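Local coordinates for protein type III effector XopAI (Xanthomonas citri, PDB 6K93) that adopts a mono-ADP-ribosyltransferase fold and, as a type III effector presumably delivered into plant cells, probably binds arginine-containing peptides, at residues Leu127-Leu130 with Tyr135-Glu138; Gln172-Asp177 with Glu285-Pro290; Cys202-Leu207 with Arg244-Ala249. All blocks are in the same frame, centred on the assembly; numbering follows the deposited sequence.

How the interactions relate
The three contacts illustrate how a helical layer is tied together and then fastened to a sheet. Interaction 1 joins two successive helices near the rim, whereas interactions 2 and 3 set neighbouring helices against adjacent strands, with centres only 6 Å apart. Val286 N lies 2.9 Å from Ala249 O, and Phe288 N 2.9 Å from Phe247 O. These strands probably correspond to those carrying the ExE and Ser-Thr-Ser motifs of relatives, and Glu285 OE2 lies 3.3 Å from Ala248 CB, which puts both contacts at the presumed active-site region. Interaction 1 is remote, its centre about 20 and 22 Å from theirs, yet Leu127 CD1 packs on Ala173 CB at 3.7 Å.

Interaction 1 of 3, residues Leu127-Leu130 with Tyr135-Glu138; sequences LITL and YRPE
Ile128 and Arg136 meet where a short connection turns helix 117-128 into helix 136-156, a helix-loop-helix unit whose facing ends, 127-130 and 135-138, meet by van der Waals contact. Their CA atoms come within 5.5 Å, so the last turn of one helix lies close against the first turn of the next.

Two kinds of contact hold the join. The first is side chain against backbone: the methylene CG of Arg136 rests on the carbonyl oxygen of Ile128 at 3.7 Å, and in return Ile128 CG2 approaches Arg136 O at 3.8 Å. The second kind is aliphatic. The side chains of Ile128 and Arg136 run at about a right angle, and Ile128 sends its CG2 branch rather than its longer CG1 arm to Arg136 CB. Thr129 turns its methyl toward Arg136 because CG2 stands anti to the carbonyl carbon, while OG1 is hydrogen-bonded to Thr125 O in the preceding helical turn and to His195 NE2 of helix 194-209.

One turn farther into helix 136-156, Arg139 NE bonds to Leu127 O and adds a polar tie between the two helices. The ring of Trp131, in the connection, meets Tyr135 edge-to-face. Across the two segments Arg136 touches with its methylenes; beyond CD the chain bends at chi3 (-42°), and the closest touch is Arg136 CD on Thr129 CG2 at 3.6 Å.

Interaction 2 of 3, residues Gln172-Asp177 with Glu285-Pro290; sequences QAWTTD and EVLFPP
Trp174 and Leu287 are 9.5 Å apart at their CA atoms, and Thr175 and Glu285 9.0 Å, so the end of helix 165-174 and strand 285-288 leave a gap that side chains alone must bridge. The indole of Trp174 does most of this work. Its CG stands anti to the backbone N (chi1 165°), which swings the ring off the helix end and toward the strand. There it is held in two ways. At the ring edge, NE1 donates to Glu285 OE2 at 2.8 Å; the bond is nearly straight (167°), and the oxygen lies in the indole plane. The carboxylate does not share that plane: it is turned 50° from the ring, and the N-H reaches OE2 from above the carboxylate. Over one face, Leu287 CD2 makes a CH-pi contact 3.7 Å from the centroid of the five-membered ring, almost on the ring normal, while its other methyl, CD1, touches Trp174 CZ2 at 3.6 Å. A directional bond at the edge and a methyl on the face should together restrict both tilt and slide of the indole.

The other carboxylate oxygen, Glu285 OE1, has the methyl CG2 of Thr175 at 3.7 Å. The hydroxyl of that threonine folds back to Gln172 O at 2.7 Å, a carbonyl that also accepts from Thr175 N as the helix ends, and OG1 is hydrogen-bonded to Glu279 N as well.

The sequence places Glu285 at the second glutamate of the ExE motif, the catalytic one in arginine-specific relatives; whether it acts so here is not established. In the fold, strand 285-288 lies between strands 247-250 and 272-273, with Leu287 also packing on Leu207 of helix 194-209 and Ala248 of the adjoining strand.

Interaction 3 of 3, residues Cys202-Leu207 with Arg244-Ala249; sequences CIISAL and RRFFAA
Phe246 pushes its ring from the loop before strand 247-250 toward helix 194-209, where two consecutive isoleucines, Ile203 and Ile204, receive it. The ring meets each at a slant, neither squarely on a face nor on an edge, which is a useful example of how an aromatic group can fit against a helix without stacking. With CG anti to its own carbonyl carbon (chi1 -67°), the phenylalanine directs its far end, CE2 and CZ, at the helix.

Ile203 supplies the tighter touch, its side chain running slantwise to that of Phe246. Its short branch, CG2, comes to 3.3 Å from Phe246 CE2 and also touches CD2, with CB close behind on CE2, so the ring flank lies along the branch point and not at the tip of the longer arm. Ile204 behaves differently: it crosses the phenylalanine at about a right angle and offers the methylene CG1, 3.6 Å from Phe246 CZ, with CD1 a little farther off. One residue thus presses with a methyl and the other with the middle of its chain, and between them they hold successive atoms of the ring rim.

Pro290 also packs on Phe246, while the backbone of the phenylalanine is hydrogen-bonded to Gln183. The next residue in sequence turns elsewhere: Phe247 leans on Thr222 and Glu224 of strand 218-224 and meets Trp264 edge-to-face.

Phe246 thus packs helix 194-209 against the loop that leads into strand 247-250, in the buried middle of a mono-ADP-ribosyltransferase fold. The segment probably corresponds to the start of the Ser-Thr-Ser strand of arginine-specific relatives, with Ala248 and Ala249 where the first serine and the threonine would stand.

Interaction 1 of 3, residues Leu127-Leu130 with Tyr135-Glu138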
loop_
_atom_site.group_PDB
_atom_site.type_symbol
_atom_site.label_atom_id
_atom_site.label_comp_id
_atom_site.label_asym_id
_atom_site.label_seq_id
_atom_site.Cartn_x
_atom_site.Cartn_y
_atom_site.Cartn_z
ATOM N N LEU A 127 -8.504 -4.339 10.273
ATOM C CA LEU A 127 -9.543 -4.042 9.302
ATOM C C LEU A 127 -10.920 -4.058 9.953
ATOM O O LEU A 127 -11.715 -3.136 9.754
ATOM C CB LEU A 127 -9.479 -5.024 8.137
ATOM C CG LEU A 127 -10.350 -4.614 6.941
ATOM C CD1 LEU A 127 -9.713 -5.030 5.620
ATOM C CD2 LEU A 127 -11.751 -5.227 7.072
ATOM N N ILE A 128 -11.214 -5.086 10.752
ATOM C CA ILE A 128 -12.555 -5.210 11.304
ATOM C C ILE A 128 -12.852 -4.094 12.303
ATOM O O ILE A 128 -14.002 -3.636 12.393
ATOM C CB ILE A 128 -12.734 -6.623 11.893
ATOM C CG1 ILE A 128 -12.752 -7.629 10.747
ATOM C CG2 ILE A 128 -14.005 -6.694 12.743
ATOM C CD1 ILE A 128 -12.717 -9.068 11.157
ATOM N N THR A 129 -11.842 -3.614 13.031
ATOM C CA THR A 129 -12.047 -2.592 14.058
ATOM C C THR A 129 -11.799 -1.169 13.559
ATOM O O THR A 129 -11.844 -0.228 14.362
ATOM C CB THR A 129 -11.126 -2.853 15.262
ATOM O OG1 THR A 129 -9.761 -2.662 14.887
ATOM C CG2 THR A 129 -11.331 -4.233 15.831
ATOM N N LEU A 130 -11.515 -0.986 12.269
ATOM C CA LEU A 130 -11.024 0.298 11.788
ATOM C C LEU A 130 -12.021 1.427 12.005
ATOM O O LEU A 130 -11.621 2.585 12.192
ATOM C CB LEU A 130 -10.692 0.184 10.307
ATOM C CG LEU A 130 -9.945 1.376 9.694
ATOM C CD1 LEU A 130 -8.586 1.506 10.347
ATOM C CD2 LEU A 130 -9.822 1.201 8.213
ATOM N N TYR A 135 -19.192 -0.890 14.262
ATOM C CA TYR A 135 -19.157 -1.414 12.908
ATOM C C TYR A 135 -18.495 -2.777 12.802
ATOM O O TYR A 135 -18.399 -3.310 11.691
ATOM C CB TYR A 135 -18.429 -0.436 11.988
ATOM C CG TYR A 135 -19.223 0.836 11.749
ATOM C CD1 TYR A 135 -20.285 0.837 10.867
ATOM C CD2 TYR A 135 -18.907 1.995 12.404
ATOM C CE1 TYR A 135 -21.014 1.989 10.631
ATOM C CE2 TYR A 135 -19.620 3.153 12.191
ATOM C CZ TYR A 135 -20.665 3.143 11.306
ATOM O OH TYR A 135 -21.382 4.307 11.092
ATOM N N ARG A 136 -18.078 -3.388 13.922
ATOM C CA ARG A 136 -17.384 -4.659 13.801
ATOM C C ARG A 136 -18.258 -5.749 13.178
ATOM O O ARG A 136 -17.745 -6.498 12.350
ATOM C CB ARG A 136 -16.816 -5.096 15.155
ATOM C CG ARG A 136 -15.645 -4.209 15.613
ATOM C CD ARG A 136 -14.756 -4.853 16.708
ATOM N NE ARG A 136 -15.579 -5.497 17.674
ATOM C CZ ARG A 136 -15.825 -5.007 18.894
ATOM N NH1 ARG A 136 -15.244 -3.874 19.299
ATOM N NH2 ARG A 136 -16.645 -5.647 19.720
ATOM N N PRO A 137 -19.532 -5.908 13.534
ATOM C CA PRO A 137 -20.329 -6.957 12.864
ATOM C C PRO A 137 -20.380 -6.791 11.350
ATOM O O PRO A 137 -20.190 -7.763 10.625
ATOM C CB PRO A 137 -21.709 -6.811 13.538
ATOM C CG PRO A 137 -21.393 -6.245 14.920
ATOM C CD PRO A 137 -20.231 -5.306 14.683
ATOM N N GLU A 138 -20.618 -5.576 10.857
ATOM C CA GLU A 138 -20.668 -5.329 9.413
ATOM C C GLU A 138 -19.316 -5.601 8.775
ATOM O O GLU A 138 -19.242 -6.237 7.713
ATOM C CB GLU A 138 -21.121 -3.876 9.162
ATOM C CG GLU A 138 -20.852 -3.303 7.786
ATOM C CD GLU A 138 -21.078 -1.787 7.740
ATOM O OE1 GLU A 138 -20.418 -1.110 6.928
ATOM O OE2 GLU A 138 -21.919 -1.280 8.510
#

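Interaction 2 of 3, residues Gln172-Asp177 with Glu285-Pro290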
loop_
_atom_site.group_PDB
_atom_site.type_symbol
_atom_site.label_atom_id
_atom_site.label_comp_id
_atom_site.label_asym_id
_atom_site.label_seq_id
_atom_site.Cartn_x
_atom_site.Cartn_y
_atom_site.Cartn_z
ATOM N N GLN A 172 -6.950 -5.760 -1.812
ATOM C CA GLN A 172 -8.310 -5.286 -2.019
ATOM C C GLN A 172 -8.637 -4.145 -1.063
ATOM O O GLN A 172 -9.213 -3.129 -1.469
ATOM C CB GLN A 172 -9.320 -6.428 -1.876
ATOM C CG GLN A 172 -10.748 -5.960 -2.175
ATOM C CD GLN A 172 -11.769 -7.076 -2.108
ATOM O OE1 GLN A 172 -11.437 -8.243 -2.215
ATOM N NE2 GLN A 172 -13.033 -6.700 -1.947
ATOM N N ALA A 173 -8.247 -4.278 0.210
ATOM C CA ALA A 173 -8.532 -3.233 1.191
ATOM C C ALA A 173 -7.844 -1.929 0.819
ATOM O O ALA A 173 -8.388 -0.842 1.054
ATOM C CB ALA A 173 -8.087 -3.688 2.591
ATOM N N TRP A 174 -6.638 -2.020 0.247
ATOM C CA TRP A 174 -5.942 -0.827 -0.200
ATOM C C TRP A 174 -6.793 -0.031 -1.185
ATOM O O TRP A 174 -6.753 1.199 -1.192
ATOM C CB TRP A 174 -4.603 -1.201 -0.828
ATOM C CG TRP A 174 -4.043 -0.068 -1.609
ATOM C CD1 TRP A 174 -4.172 0.127 -2.975
ATOM C CD2 TRP A 174 -3.386 1.092 -1.114
ATOM N NE1 TRP A 174 -3.595 1.310 -3.340
ATOM C CE2 TRP A 174 -3.111 1.923 -2.213
ATOM C CE3 TRP A 174 -2.986 1.498 0.153
ATOM C CZ2 TRP A 174 -2.457 3.120 -2.078
ATOM C CZ3 TRP A 174 -2.328 2.691 0.286
ATOM C CH2 TRP A 174 -2.054 3.494 -0.811
ATOM N N THR A 175 -7.563 -0.707 -2.030
ATOM C CA THR A 175 -8.357 -0.021 -3.034
ATOM C C THR A 175 -9.695 0.492 -2.506
ATOM O O THR A 175 -10.498 1.017 -3.283
ATOM C CB THR A 175 -8.592 -0.924 -4.253
ATOM O OG1 THR A 175 -9.469 -2.022 -3.954
ATOM C CG2 THR A 175 -7.262 -1.472 -4.777
ATOM N N THR A 176 -9.935 0.387 -1.199
ATOM C CA THR A 176 -11.081 1.003 -0.549
ATOM C C THR A 176 -10.615 2.289 0.142
ATOM O O THR A 176 -9.426 2.623 0.158
ATOM C CB THR A 176 -11.733 0.053 0.453
ATOM O OG1 THR A 176 -10.929 -0.018 1.650
ATOM C CG2 THR A 176 -11.930 -1.337 -0.140
ATOM N N ASP A 177 -11.554 2.984 0.796
ATOM C CA ASP A 177 -11.218 4.180 1.541
ATOM C C ASP A 177 -10.319 3.883 2.737
ATOM O O ASP A 177 -9.773 4.824 3.324
ATOM C CB ASP A 177 -12.499 4.849 2.024
ATOM C CG ASP A 177 -13.327 5.421 0.877
ATOM O OD1 ASP A 177 -12.734 5.748 -0.173
ATOM O OD2 ASP A 177 -14.563 5.520 1.021
ATOM N N GLU A 285 -4.549 0.011 -11.654
ATOM C CA GLU A 285 -3.658 0.541 -10.636
ATOM C C GLU A 285 -2.391 -0.280 -10.540
ATOM O O GLU A 285 -2.420 -1.510 -10.598
ATOM C CB GLU A 285 -4.368 0.592 -9.287
ATOM C CG GLU A 285 -3.523 1.175 -8.185
ATOM C CD GLU A 285 -4.313 1.449 -6.907
ATOM O OE1 GLU A 285 -5.484 1.040 -6.803
ATOM O OE2 GLU A 285 -3.736 2.084 -6.012
ATOM N N VAL A 286 -1.281 0.425 -10.362
ATOM C CA VAL A 286 0.031 -0.140 -10.068
ATOM C C VAL A 286 0.464 0.440 -8.729
ATOM O O VAL A 286 0.350 1.647 -8.522
ATOM C CB VAL A 286 1.069 0.194 -11.157
ATOM C CG1 VAL A 286 2.461 -0.190 -10.766
ATOM C CG2 VAL A 286 0.652 -0.503 -12.473
ATOM N N LEU A 287 0.919 -0.409 -7.811
ATOM C CA LEU A 287 1.210 0.009 -6.445
ATOM C C LEU A 287 2.640 -0.350 -6.107
ATOM O O LEU A 287 3.066 -1.493 -6.322
ATOM C CB LEU A 287 0.235 -0.634 -5.472
ATOM C CG LEU A 287 0.377 -0.134 -4.048
ATOM C CD1 LEU A 287 0.101 1.341 -3.920
ATOM C CD2 LEU A 287 -0.538 -0.919 -3.137
ATOM N N PHE A 288 3.374 0.631 -5.609
ATOM C CA PHE A 288 4.745 0.427 -5.140
ATOM C C PHE A 288 4.798 0.463 -3.619
ATOM O O PHE A 288 4.158 1.330 -3.003
ATOM C CB PHE A 288 5.696 1.509 -5.676
ATOM C CG PHE A 288 5.741 1.659 -7.180
ATOM C CD1 PHE A 288 4.881 2.524 -7.808
ATOM C CD2 PHE A 288 6.712 1.010 -7.918
ATOM C CE1 PHE A 288 4.957 2.722 -9.179
ATOM C CE2 PHE A 288 6.779 1.205 -9.283
ATOM C CZ PHE A 288 5.912 2.056 -9.897
ATOM N N PRO A 289 5.566 -0.417 -2.991
ATOM C CA PRO A 289 5.635 -0.419 -1.534
ATOM C C PRO A 289 6.627 0.603 -1.015
ATOM O O PRO A 289 7.561 1.001 -1.737
ATOM C CB PRO A 289 6.117 -1.836 -1.212
ATOM C CG PRO A 289 6.948 -2.213 -2.395
ATOM C CD PRO A 289 6.278 -1.564 -3.598
ATOM N N PRO A 290 6.491 1.018 0.246
ATOM C CA PRO A 290 7.602 1.711 0.909
ATOM C C PRO A 290 8.887 0.941 0.683
ATOM O O PRO A 290 8.892 -0.289 0.683
ATOM C CB PRO A 290 7.179 1.725 2.382
ATOM C CG PRO A 290 5.650 1.685 2.322
ATOM C CD PRO A 290 5.360 0.769 1.171
#

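Interaction 3 of 3, residues Cys202-Leu207 with Arg244-Ala249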
loop_
_atom_site.group_PDB
_atom_site.type_symbol
_atom_site.label_atom_id
_atom_site.label_comp_id
_atom_site.label_asym_id
_atom_site.label_seq_id
_atom_site.Cartn_x
_atom_site.Cartn_y
_atom_site.Cartn_z
ATOM N N CYS A 202 0.880 -6.444 5.663
ATOM C CA CYS A 202 0.234 -7.347 4.721
ATOM C C CYS A 202 0.230 -6.800 3.298
ATOM O O CYS A 202 0.375 -7.578 2.349
ATOM C CB CYS A 202 -1.171 -7.672 5.205
ATOM S SG CYS A 202 -1.118 -8.810 6.619
ATOM N N ILE A 203 0.123 -5.487 3.112
ATOM C CA ILE A 203 0.228 -4.949 1.758
ATOM C C ILE A 203 1.635 -5.146 1.219
ATOM O O ILE A 203 1.826 -5.571 0.081
ATOM C CB ILE A 203 -0.169 -3.464 1.719
ATOM C CG1 ILE A 203 -1.625 -3.254 2.124
ATOM C CG2 ILE A 203 0.086 -2.899 0.320
ATOM C CD1 ILE A 203 -2.000 -1.779 2.302
ATOM N N ILE A 204 2.653 -4.840 2.024
ATOM C CA ILE A 204 4.032 -5.000 1.574
ATOM C C ILE A 204 4.306 -6.454 1.244
ATOM O O ILE A 204 4.926 -6.762 0.227
ATOM C CB ILE A 204 5.021 -4.467 2.626
ATOM C CG1 ILE A 204 4.820 -2.963 2.795
ATOM C CG2 ILE A 204 6.455 -4.760 2.222
ATOM C CD1 ILE A 204 5.584 -2.374 3.971
ATOM N N SER A 205 3.861 -7.362 2.107
ATOM C CA SER A 205 4.016 -8.789 1.866
ATOM C C SER A 205 3.367 -9.193 0.558
ATOM O O SER A 205 3.955 -9.947 -0.223
ATOM C CB SER A 205 3.405 -9.551 3.047
ATOM O OG SER A 205 3.662 -10.927 2.930
ATOM N N ALA A 206 2.148 -8.711 0.307
ATOM C CA ALA A 206 1.461 -9.040 -0.934
ATOM C C ALA A 206 2.256 -8.558 -2.138
ATOM O O ALA A 206 2.399 -9.273 -3.136
ATOM C CB ALA A 206 0.076 -8.421 -0.950
ATOM N N LEU A 207 2.743 -7.318 -2.082
ATOM C CA LEU A 207 3.425 -6.745 -3.237
ATOM C C LEU A 207 4.717 -7.470 -3.552
ATOM O O LEU A 207 5.077 -7.605 -4.734
ATOM C CB LEU A 207 3.673 -5.259 -3.019
ATOM C CG LEU A 207 2.382 -4.412 -2.989
ATOM C CD1 LEU A 207 2.698 -3.014 -2.479
ATOM C CD2 LEU A 207 1.741 -4.327 -4.360
ATOM N N ARG A 244 8.973 6.298 1.136
ATOM C CA ARG A 244 8.445 5.658 2.337
ATOM C C ARG A 244 6.937 5.482 2.288
ATOM O O ARG A 244 6.356 4.933 3.235
ATOM C CB ARG A 244 8.880 6.443 3.584
ATOM C CG ARG A 244 10.407 6.542 3.653
ATOM C CD ARG A 244 10.961 7.165 4.923
ATOM N NE ARG A 244 10.386 6.618 6.133
ATOM C CZ ARG A 244 11.041 6.496 7.287
ATOM N NH1 ARG A 244 12.318 6.860 7.378
ATOM N NH2 ARG A 244 10.416 5.997 8.346
ATOM N N ARG A 245 6.303 5.939 1.212
ATOM C CA ARG A 245 4.868 5.803 1.018
ATOM C C ARG A 245 4.525 4.561 0.213
ATOM O O ARG A 245 5.353 4.016 -0.529
ATOM C CB ARG A 245 4.292 7.049 0.311
ATOM C CG ARG A 245 4.603 8.324 1.082
ATOM C CD ARG A 245 3.506 9.451 0.858
ATOM N NE ARG A 245 3.296 9.601 -0.504
ATOM C CZ ARG A 245 2.174 9.834 -1.208
ATOM N NH1 ARG A 245 0.936 10.064 -0.715
ATOM N NH2 ARG A 245 2.300 9.860 -2.496
ATOM N N PHE A 246 3.274 4.123 0.368
ATOM C CA PHE A 246 2.593 3.304 -0.630
ATOM C C PHE A 246 2.230 4.230 -1.779
ATOM O O PHE A 246 1.304 5.037 -1.684
ATOM C CB PHE A 246 1.366 2.626 -0.047
ATOM C CG PHE A 246 1.712 1.602 0.975
ATOM C CD1 PHE A 246 1.921 1.977 2.272
ATOM C CD2 PHE A 246 1.858 0.266 0.629
ATOM C CE1 PHE A 246 2.277 1.045 3.235
ATOM C CE2 PHE A 246 2.223 -0.650 1.573
ATOM C CZ PHE A 246 2.425 -0.256 2.880
ATOM N N PHE A 247 2.970 4.134 -2.871
ATOM C CA PHE A 247 2.835 5.062 -3.984
ATOM C C PHE A 247 2.018 4.413 -5.095
ATOM O O PHE A 247 2.402 3.365 -5.635
ATOM C CB PHE A 247 4.204 5.443 -4.527
ATOM C CG PHE A 247 4.163 6.450 -5.647
ATOM C CD1 PHE A 247 3.645 7.729 -5.438
ATOM C CD2 PHE A 247 4.666 6.122 -6.891
ATOM C CE1 PHE A 247 3.635 8.655 -6.481
ATOM C CE2 PHE A 247 4.646 7.047 -7.919
ATOM C CZ PHE A 247 4.138 8.304 -7.717
ATOM N N ALA A 248 0.865 4.985 -5.379
ATOM C CA ALA A 248 -0.038 4.445 -6.380
ATOM C C ALA A 248 0.043 5.215 -7.685
ATOM O O ALA A 248 0.291 6.424 -7.726
ATOM C CB ALA A 248 -1.480 4.461 -5.885
ATOM N N ALA A 249 -0.174 4.483 -8.764
ATOM C CA ALA A 249 -0.174 5.033 -10.106
ATOM C C ALA A 249 -1.156 4.260 -10.964
ATOM O O ALA A 249 -1.707 3.257 -10.556
ATOM C CB ALA A 249 1.237 4.985 -10.704
#